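Local structure of lipoprotein (Streptococcus pneumoniae, 3CX3) at residues K25-D30 and D137-V142; E131-A136 and A156-A161; S260-D265 and L269-E274. The protein binds zinc and, as a surface lipoprotein related to ABC-transporter receptors, probably delivers it for uptake. All blocks are in the same frame, centred on the assembly; numbering follows the deposited sequence. Where two conformers were deposited one is given.

In the fold
From the N terminus, helix 18-28 is the first element used: interaction 1 closes a loop of more than one hundred residues, which holds most of the first four-stranded parallel sheet, by bringing 25-30 against the end of helix 125-142. Interaction 2 opens inside that loop, at 131-136, and closes beyond it at 156-161, so the two cross along the chain and share helix 125-142; V27 packs on A132, I135 and A136. It joins that helix to helix 147-173, the long helix linking the two lobes. Interaction 3 follows in series, closing a short loop before the last helix, whose L269 lies against F157, K160 and A161 of interaction 2.

Interaction 1 (K25-D30 and D137-V142); sequences KEVSGD and DKLSEV
V27 and S28, in the last turn of helix 18-28, both meet one methyl group of L139, CD2, near the end of helix 125-142. V27 points its side chain toward helix 125-142. Its CG1 stands anti to the backbone N (chi1 168°) and comes within 4.2 Å of L139 CD2, methyl against methyl, while the V27 and L139 CA atoms remain 8.8 Å apart. The valine also rests on I135 and A136, four and three residues before L139 and so about a turn earlier on the same helix; it therefore faces a strip of that helix and not a single residue.

S28 adds the second touch: its OG lies 3.9 Å from the same L139 CD2, a van der Waals approach of a hydroxyl to a methyl. With chi1 at -76°, OG sits beside the backbone N, where it is hydrogen-bonded to N32 and makes a weak bond to V24 O one turn back. G29 then leaves the helix with positive phi, its N still weakly bonded to K25 O at 3.1 Å, and the chain turns toward strand 33-36.

Behind this, L139 also packs on L88 of strand 86-89, and Y150 of helix 147-173 touches V27 and S28. The contact thus belongs to the helical layer of the N-terminal lobe of a metal-binding solute receptor. Its chemistry is apolar across the contact, without directional bonds; the buried hydroxyl of S28 is satisfied within its own helix end and turn, consistent with its lying against a leucine methyl.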
# COMPACT_ATOMS: atom_id res chain seq x y z
N LYS A 25 -0.79 12.86 6.02
CA LYS A 25 -1.37 13.27 7.29
C LYS A 25 -0.41 13.11 8.47
O LYS A 25 -0.39 13.94 9.39
CB LYS A 25 -2.67 12.49 7.55
CG LYS A 25 -3.93 13.23 7.14
CD LYS A 25 -5.17 12.67 7.84
CE LYS A 25 -6.25 13.75 7.99
NZ LYS A 25 -6.02 14.67 9.15
N GLU A 26 0.38 12.05 8.46
CA GLU A 26 1.40 11.87 9.50
C GLU A 26 2.55 12.85 9.33
O GLU A 26 3.12 13.28 10.33
CB GLU A 26 1.90 10.42 9.54
CG GLU A 26 1.50 9.71 10.81
CD GLU A 26 0.84 8.36 10.58
OE1 GLU A 26 1.47 7.33 10.91
OE2 GLU A 26 -0.31 8.33 10.09
N VAL A 27 2.86 13.22 8.09
CA VAL A 27 3.94 14.17 7.84
C VAL A 27 3.52 15.60 8.16
O VAL A 27 4.35 16.41 8.57
CB VAL A 27 4.51 14.04 6.40
CG1 VAL A 27 5.42 15.22 6.06
CG2 VAL A 27 5.29 12.72 6.25
N SER A 28 2.23 15.89 8.00
CA SER A 28 1.70 17.24 8.19
C SER A 28 1.29 17.55 9.64
O SER A 28 1.27 18.72 10.06
CB SER A 28 0.53 17.49 7.24
OG SER A 28 1.00 17.73 5.92
N GLY A 29 0.98 16.50 10.40
CA GLY A 29 0.50 16.64 11.77
C GLY A 29 -0.88 17.27 11.83
O GLY A 29 -1.89 16.58 11.67
N ASP A 30 -0.91 18.59 12.02
CA ASP A 30 -2.15 19.36 12.14
C ASP A 30 -2.21 20.54 11.15
O ASP A 30 -3.12 21.37 11.22
CB ASP A 30 -2.32 19.87 13.58
CG ASP A 30 -1.10 20.67 14.08
OD1 ASP A 30 -0.13 20.88 13.32
OD2 ASP A 30 -1.13 21.09 15.26
N ASP A 137 10.20 15.86 1.97
CA ASP A 137 11.05 16.64 1.05
C ASP A 137 10.25 17.47 0.05
O ASP A 137 10.39 18.71 -0.01
CB ASP A 137 12.01 15.71 0.30
CG ASP A 137 13.10 15.13 1.20
OD1 ASP A 137 14.01 14.46 0.68
OD2 ASP A 137 13.04 15.34 2.43
N LYS A 138 9.41 16.79 -0.72
CA LYS A 138 8.61 17.46 -1.75
C LYS A 138 7.66 18.45 -1.11
O LYS A 138 7.52 19.58 -1.59
CB LYS A 138 7.84 16.45 -2.61
CG LYS A 138 8.72 15.54 -3.46
CD LYS A 138 7.86 14.46 -4.13
CE LYS A 138 8.37 14.05 -5.50
NZ LYS A 138 9.82 13.63 -5.54
N LEU A 139 7.01 18.03 -0.03
CA LEU A 139 6.18 18.95 0.76
C LEU A 139 6.99 20.15 1.25
O LEU A 139 6.50 21.29 1.20
CB LEU A 139 5.49 18.25 1.92
CG LEU A 139 3.97 18.01 1.78
CD1 LEU A 139 3.60 17.53 0.37
CD2 LEU A 139 3.40 17.05 2.86
N SER A 140 8.22 19.92 1.71
CA SER A 140 8.97 21.03 2.29
C SER A 140 9.67 21.93 1.26
O SER A 140 10.10 23.04 1.60
CB SER A 140 9.87 20.58 3.46
OG SER A 140 10.91 19.74 3.05
N GLU A 141 9.75 21.49 0.01
CA GLU A 141 10.13 22.43 -1.06
C GLU A 141 8.92 23.26 -1.53
O GLU A 141 9.05 24.44 -1.83
CB GLU A 141 10.88 21.74 -2.21
CG GLU A 141 10.56 22.23 -3.66
CD GLU A 141 10.75 23.74 -3.91
OE1 GLU A 141 11.72 24.35 -3.41
OE2 GLU A 141 9.90 24.32 -4.61
N VAL A 142 7.75 22.64 -1.57
CA VAL A 142 6.53 23.34 -2.00
C VAL A 142 6.03 24.38 -0.98
O VAL A 142 5.57 25.47 -1.35
CB VAL A 142 5.43 22.32 -2.39
CG1 VAL A 142 4.01 22.86 -2.15
CG2 VAL A 142 5.64 21.88 -3.84

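Interaction 2 (E131-A136 and A156-A161); sequences EAQIIA and AFIKKA
The helices run antiparallel here, A132 and I158 facing each other with CA atoms 7.3 Å apart, a close approach that a small residue such as A132 permits. The A132 side chain is a lone methyl aimed at the other helix, and it comes obliquely to two atoms of the F157 ring: CB is 3.6 Å from F157 CD2 and 4.0 Å from F157 CE2. With CG anti to the backbone N (chi1 -176°), F157 reaches across to helix 125-142. M23 of helix 18-28 touches both A132 and F157, and Y268 and L269 of the last helix pack on the ring too, so several helices converge on it.

The next residues in sequence, Q133 and I158, meet through their aliphatic parts, Q133 CG lying 4.5 Å from I158 CG2, nearer the surface than the alanine–phenylalanine pair. E131 turns to another side and is hydrogen-bonded to H65. The pairing is a helical hairpin, since 125-142 and 147-173 are consecutive; the second is the long helix that spans the two lobes in this class of metal receptors. The contact is apolar and non-directional, resting on shape and burial, and the ring lies against the alanine methyl.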
# COMPACT_ATOMS: atom_id res chain seq x y z
N GLU A 131 9.36 6.46 1.84
CA GLU A 131 8.33 7.16 1.09
C GLU A 131 7.78 8.33 1.87
O GLU A 131 7.38 9.33 1.27
CB GLU A 131 7.21 6.20 0.69
CG GLU A 131 6.46 6.68 -0.52
CD GLU A 131 5.32 5.78 -0.90
OE1 GLU A 131 5.40 4.56 -0.64
OE2 GLU A 131 4.33 6.29 -1.46
N ALA A 132 7.77 8.19 3.20
CA ALA A 132 7.49 9.28 4.15
C ALA A 132 8.44 10.46 3.95
O ALA A 132 8.01 11.60 3.89
CB ALA A 132 7.62 8.76 5.56
N GLN A 133 9.74 10.14 3.87
CA GLN A 133 10.81 11.11 3.58
C GLN A 133 10.58 11.91 2.30
O GLN A 133 10.48 13.14 2.34
CB GLN A 133 12.17 10.39 3.47
CG GLN A 133 13.04 10.48 4.68
CD GLN A 133 13.90 11.72 4.68
OE1 GLN A 133 13.40 12.82 4.90
NE2 GLN A 133 15.20 11.56 4.41
N ILE A 134 10.49 11.20 1.18
CA ILE A 134 10.21 11.82 -0.12
C ILE A 134 9.05 12.79 0.04
O ILE A 134 9.11 13.91 -0.46
CB ILE A 134 9.86 10.79 -1.22
CG1 ILE A 134 10.96 9.73 -1.33
CG2 ILE A 134 9.64 11.52 -2.54
CD1 ILE A 134 10.64 8.52 -2.23
N ILE A 135 8.02 12.35 0.74
CA ILE A 135 6.83 13.17 0.94
C ILE A 135 7.21 14.47 1.62
O ILE A 135 6.92 15.56 1.10
CB ILE A 135 5.72 12.40 1.71
CG1 ILE A 135 5.08 11.35 0.79
CG2 ILE A 135 4.69 13.37 2.29
CD1 ILE A 135 4.02 10.46 1.44
N ALA A 136 7.89 14.35 2.76
CA ALA A 136 8.33 15.53 3.51
C ALA A 136 9.19 16.43 2.64
O ALA A 136 8.91 17.60 2.54
CB ALA A 136 9.08 15.11 4.79
N ALA A 156 10.19 10.76 12.98
CA ALA A 156 9.59 9.86 13.94
C ALA A 156 9.10 8.65 13.18
O ALA A 156 9.34 7.52 13.59
CB ALA A 156 8.42 10.53 14.65
N PHE A 157 8.43 8.89 12.05
CA PHE A 157 7.77 7.83 11.33
C PHE A 157 8.82 6.78 11.00
O PHE A 157 8.74 5.64 11.47
CB PHE A 157 7.05 8.38 10.10
CG PHE A 157 6.25 7.36 9.32
CD1 PHE A 157 4.88 7.20 9.56
CD2 PHE A 157 6.86 6.60 8.33
CE1 PHE A 157 4.14 6.28 8.83
CE2 PHE A 157 6.13 5.67 7.59
CZ PHE A 157 4.77 5.51 7.83
N ILE A 158 9.84 7.19 10.25
CA ILE A 158 10.90 6.25 9.85
C ILE A 158 11.48 5.53 11.05
O ILE A 158 11.84 4.37 10.93
CB ILE A 158 12.00 6.89 8.90
CG1 ILE A 158 13.32 7.18 9.63
CG2 ILE A 158 11.48 8.11 8.13
CD1 ILE A 158 14.41 6.12 9.39
N LYS A 159 11.54 6.20 12.19
CA LYS A 159 12.08 5.63 13.44
C LYS A 159 11.22 4.51 14.00
O LYS A 159 11.73 3.47 14.41
CB LYS A 159 12.24 6.73 14.49
CG LYS A 159 12.63 6.24 15.88
CD LYS A 159 11.96 7.07 16.97
CE LYS A 159 10.44 7.20 16.75
NZ LYS A 159 9.70 7.06 18.03
N LYS A 160 9.91 4.73 14.04
CA LYS A 160 9.00 3.71 14.56
C LYS A 160 8.71 2.65 13.50
O LYS A 160 8.09 1.63 13.78
CB LYS A 160 7.71 4.32 15.15
CG LYS A 160 7.02 5.38 14.29
CD LYS A 160 5.92 6.12 15.06
CE LYS A 160 5.65 7.52 14.48
NZ LYS A 160 5.02 7.53 13.12
N ALA A 161 9.18 2.90 12.28
CA ALA A 161 9.17 1.89 11.23
C ALA A 161 10.37 0.96 11.37
O ALA A 161 10.21 -0.26 11.32
CB ALA A 161 9.14 2.54 9.84

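Interaction 3 (S260-D265 and L269-E274); sequences SDPQND and LENLEE
N264 and N271 reach toward each other from opposite directions and join amide to amide, their planes only 23° apart and so nearly coplanar. N264 ND2 donates to N271 OD1 at 3.2 Å, with an N-H...O angle of 162°. As modelled, the donor lies in the carbonyl plane of N271, on a lone pair, and the acceptor is close to the amide plane of N264. N264 gets there with CG between its backbone N and carbonyl carbon (chi1 63°), the crowded position. Its OD1, however, stands implausibly close to Q263 O, so the placement of the N264 amide, and with it the detail of this bond, is doubtful.

P262 comes at the same oxygen with its ring: P262 CG is 3.7 Å from N271 OD1 and 4.1 Å from N271 CG. The acceptor is therefore touched by a ring methylene as well. This loop follows E259, a zinc ligand, and leads from strand 252-254 of the C-terminal lobe into the last helix, 268-281, which packs along the long interlobe helix 147-173 through L269 and E273. At the start of that helix E270 OE2 accepts from T267 N, as in one half of a capping box.

The other end of the buried N271 amide is also occupied: ND2 makes weak bonds to T267 O and to Y18 OH, which would tend to limit its rotation.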
# COMPACT_ATOMS: atom_id res chain seq x y z
N SER A 260 -7.54 -0.32 0.83
CA SER A 260 -8.65 0.39 1.46
C SER A 260 -8.17 0.88 2.82
O SER A 260 -7.11 0.45 3.31
CB SER A 260 -9.84 -0.54 1.67
OG SER A 260 -10.28 -1.12 0.45
N ASP A 261 -8.92 1.78 3.42
CA ASP A 261 -8.66 2.15 4.80
C ASP A 261 -9.66 1.47 5.71
O ASP A 261 -10.85 1.43 5.41
CB ASP A 261 -8.65 3.66 5.00
CG ASP A 261 -9.88 4.33 4.47
OD1 ASP A 261 -10.17 4.17 3.27
OD2 ASP A 261 -10.54 5.03 5.27
N PRO A 262 -9.16 0.90 6.83
CA PRO A 262 -9.96 0.12 7.78
C PRO A 262 -10.80 1.00 8.71
O PRO A 262 -11.37 0.51 9.70
CB PRO A 262 -8.88 -0.61 8.61
CG PRO A 262 -7.55 -0.33 7.90
CD PRO A 262 -7.75 0.97 7.23
N GLN A 263 -10.96 2.25 8.31
CA GLN A 263 -10.75 3.37 9.22
C GLN A 263 -10.21 3.07 10.63
O GLN A 263 -8.99 3.14 10.82
CB GLN A 263 -11.79 4.48 9.16
CG GLN A 263 -11.27 5.68 8.33
CD GLN A 263 -9.71 5.76 8.25
OE1 GLN A 263 -8.99 5.65 9.25
NE2 GLN A 263 -9.20 5.98 7.04
N ASN A 264 -11.08 2.72 11.58
CA ASN A 264 -10.69 2.67 12.99
C ASN A 264 -10.00 3.99 13.38
O ASN A 264 -10.18 5.01 12.71
CB ASN A 264 -9.82 1.43 13.31
CG ASN A 264 -8.48 1.40 12.55
OD1 ASN A 264 -7.73 2.38 12.53
ND2 ASN A 264 -8.17 0.26 11.94
N ASP A 265 -9.23 3.99 14.46
CA ASP A 265 -8.42 5.16 14.82
C ASP A 265 -6.99 4.99 14.32
O ASP A 265 -6.39 5.94 13.80
CB ASP A 265 -8.42 5.39 16.33
CG ASP A 265 -9.80 5.77 16.87
OD1 ASP A 265 -10.64 4.85 17.07
OD2 ASP A 265 -10.03 6.98 17.11
N LEU A 269 1.39 2.87 10.65
CA LEU A 269 2.28 1.85 11.16
C LEU A 269 1.61 0.90 12.15
O LEU A 269 1.93 -0.30 12.20
CB LEU A 269 3.52 2.49 11.77
CG LEU A 269 4.52 2.94 10.69
CD1 LEU A 269 5.71 3.65 11.32
CD2 LEU A 269 4.98 1.77 9.82
N GLU A 270 0.65 1.42 12.91
CA GLU A 270 -0.19 0.62 13.78
C GLU A 270 -1.02 -0.42 13.01
O GLU A 270 -1.16 -1.55 13.48
CB GLU A 270 -1.07 1.53 14.64
CG GLU A 270 -0.28 2.25 15.72
CD GLU A 270 -1.09 3.18 16.59
OE1 GLU A 270 -0.50 3.68 17.58
OE2 GLU A 270 -2.29 3.42 16.32
N ASN A 271 -1.54 -0.04 11.84
CA ASN A 271 -2.25 -0.99 10.94
C ASN A 271 -1.33 -1.97 10.21
O ASN A 271 -1.67 -3.16 10.03
CB ASN A 271 -3.09 -0.25 9.89
CG ASN A 271 -4.39 0.30 10.44
OD1 ASN A 271 -5.29 -0.44 10.86
ND2 ASN A 271 -4.52 1.62 10.39
N LEU A 272 -0.17 -1.47 9.75
CA LEU A 272 0.86 -2.33 9.19
C LEU A 272 1.23 -3.39 10.22
O LEU A 272 1.14 -4.59 9.94
CB LEU A 272 2.08 -1.51 8.74
CG LEU A 272 3.27 -2.17 8.03
CD1 LEU A 272 2.89 -3.07 6.86
CD2 LEU A 272 4.21 -1.10 7.55
N GLU A 273 1.60 -2.93 11.41
CA GLU A 273 1.95 -3.82 12.50
C GLU A 273 0.86 -4.83 12.81
O GLU A 273 1.16 -6.01 13.06
CB GLU A 273 2.31 -3.03 13.76
CG GLU A 273 2.35 -3.88 15.03
CD GLU A 273 3.33 -3.36 16.08
OE1 GLU A 273 3.80 -4.17 16.92
OE2 GLU A 273 3.64 -2.15 16.08
N GLU A 274 -0.40 -4.39 12.82
CA GLU A 274 -1.50 -5.30 13.16
C GLU A 274 -1.59 -6.49 12.19
O GLU A 274 -1.76 -7.63 12.61
CB GLU A 274 -2.84 -4.57 13.23
CG GLU A 274 -4.00 -5.54 13.27
CD GLU A 274 -5.33 -4.88 13.54
OE1 GLU A 274 -6.02 -5.34 14.49
OE2 GLU A 274 -5.68 -3.91 12.83